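Local coordinates for protein nicking enzyme (Staphylococcus aureus, PDB 4HT4) that probably nicks plasmid DNA as the relaxase that starts conjugative transfer of antibiotic resistance, this chain being its N-terminal relaxase domain, at residues Arg171-Gln176 against Val189-Tyr194. The protein carries 1 engineered substitution. Numbering follows the deposited sequence.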
# COMPACT_ATOMS: atom_id res chain seq x y z
N ARG A 171 -3.60 0.51 14.87
CA ARG A 171 -2.90 -0.73 14.57
C ARG A 171 -1.44 -0.47 14.26
O ARG A 171 -0.56 -1.22 14.69
CB ARG A 171 -3.56 -1.45 13.39
CG ARG A 171 -2.91 -2.77 13.04
CD ARG A 171 -3.47 -3.34 11.75
NE ARG A 171 -4.91 -3.56 11.83
CZ ARG A 171 -5.64 -4.06 10.84
NH1 ARG A 171 -5.06 -4.41 9.70
NH2 ARG A 171 -6.95 -4.22 11.00
N TRP A 172 -1.17 0.59 13.51
CA TRP A 172 0.19 0.96 13.15
C TRP A 172 0.98 1.39 14.38
O TRP A 172 2.19 1.19 14.45
CB TRP A 172 0.21 2.05 12.08
CG TRP A 172 1.58 2.59 11.80
CD1 TRP A 172 1.97 3.89 11.90
CD2 TRP A 172 2.73 1.85 11.40
NE1 TRP A 172 3.30 4.01 11.57
CE2 TRP A 172 3.79 2.77 11.27
CE3 TRP A 172 2.98 0.50 11.15
CZ2 TRP A 172 5.07 2.38 10.89
CZ3 TRP A 172 4.25 0.11 10.77
CH2 TRP A 172 5.28 1.05 10.64
N GLU A 173 0.29 2.00 15.34
CA GLU A 173 0.91 2.37 16.60
C GLU A 173 1.33 1.13 17.37
O GLU A 173 2.46 1.04 17.85
CB GLU A 173 -0.06 3.20 17.44
CG GLU A 173 0.39 3.39 18.88
CD GLU A 173 -0.68 3.99 19.76
OE1 GLU A 173 -1.27 5.02 19.36
OE2 GLU A 173 -0.94 3.43 20.85
N ASN A 174 0.41 0.17 17.47
CA ASN A 174 0.66 -1.05 18.22
C ASN A 174 1.74 -1.93 17.60
O ASN A 174 2.61 -2.45 18.30
CB ASN A 174 -0.64 -1.85 18.37
CG ASN A 174 -1.67 -1.13 19.21
OD1 ASN A 174 -1.45 -0.00 19.65
ND2 ASN A 174 -2.81 -1.77 19.43
N VAL A 175 1.70 -2.08 16.28
CA VAL A 175 2.68 -2.89 15.57
C VAL A 175 4.08 -2.27 15.68
O VAL A 175 5.06 -2.98 15.92
CB VAL A 175 2.30 -3.08 14.09
CG1 VAL A 175 3.43 -3.75 13.33
CG2 VAL A 175 1.02 -3.88 13.97
N GLN A 176 4.16 -0.96 15.51
CA GLN A 176 5.43 -0.26 15.58
C GLN A 176 6.02 -0.31 16.98
O GLN A 176 7.21 -0.58 17.15
CB GLN A 176 5.28 1.19 15.13
CG GLN A 176 6.58 1.97 15.11
CD GLN A 176 6.41 3.36 14.55
OE1 GLN A 176 5.31 3.78 14.21
NE2 GLN A 176 7.51 4.10 14.47
N VAL A 189 5.63 5.07 20.57
CA VAL A 189 4.98 6.05 19.70
C VAL A 189 3.46 6.08 19.88
O VAL A 189 2.84 5.09 20.28
CB VAL A 189 5.35 5.82 18.22
CG1 VAL A 189 4.29 5.00 17.51
CG2 VAL A 189 5.56 7.15 17.52
N SER A 190 2.86 7.24 19.60
CA SER A 190 1.42 7.43 19.79
C SER A 190 0.78 8.04 18.55
O SER A 190 1.43 8.74 17.78
CB SER A 190 1.16 8.32 21.00
OG SER A 190 -0.23 8.57 21.16
N ALA A 191 -0.51 7.78 18.37
CA ALA A 191 -1.23 8.20 17.17
C ALA A 191 -2.02 9.49 17.37
O ALA A 191 -2.07 10.33 16.48
CB ALA A 191 -2.15 7.09 16.69
N ASP A 192 -2.65 9.64 18.53
CA ASP A 192 -3.51 10.78 18.80
C ASP A 192 -2.75 12.10 18.95
O ASP A 192 -1.53 12.14 18.86
CB ASP A 192 -4.37 10.52 20.04
N SER A 193 -3.50 13.18 19.18
CA SER A 193 -2.90 14.49 19.37
C SER A 193 -3.52 15.21 20.56
O SER A 193 -4.18 14.59 21.40
CB SER A 193 -3.04 15.34 18.11
OG SER A 193 -4.41 15.59 17.82
N TYR A 194 -3.29 16.52 20.63
CA TYR A 194 -3.82 17.36 21.71
C TYR A 194 -3.41 16.86 23.09
O TYR A 194 -2.61 17.48 23.78
CB TYR A 194 -5.34 17.48 21.61
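Two extended side chains of helix 162-182, each with CG anti to its own backbone N (Glu173 chi1 168°, Gln176 chi1 -177°), reach out to Val189-Ala191 in the segment that follows the helix at the end of this fragment. The residues stand three apart, so both project from the side of the helix that faces this segment, Glu173 meeting backbone and Gln176 a methyl. Glu173 also stays extended beyond CG, which carries the carboxylate past Val189 O, 3.3 Å from Glu173 CG, and alongside Ser190 CA. There Glu173 OE1 accepts a weak, bent hydrogen bond from Ala191 N (3.0 Å, 130° at the hydrogen). A long acidic chain suits this place: its methylenes carry the carboxylate out to the backbone and its oxygen receives an amide of irregular chain. The small CB of Ala191 fits beside the same oxygen, 3.5 Å from Glu173 OE1, whereas Ser190 turns its CB away from the helix. Val189 CG1 lies against Gln176 OE1 (3.7 Å), a compact branched residue meeting the amide end of a long one, the two side chains crossing nearly at right angles. That amide oxygen also sits 3.1 Å above the plane of the Trp172 ring, toward its rim. On the same helix Asn177 OD1 accepts a hydrogen bond from Val189 N, while Arg169, a turn before Glu173, donates one to Ala191 O; the segment thus runs antiparallel to the helix. Beyond them Ser193 packs on a phosphate of the bound DNA. The arrangement is a terminal segment of a MobA/MobL relaxase domain folded back along its last helix.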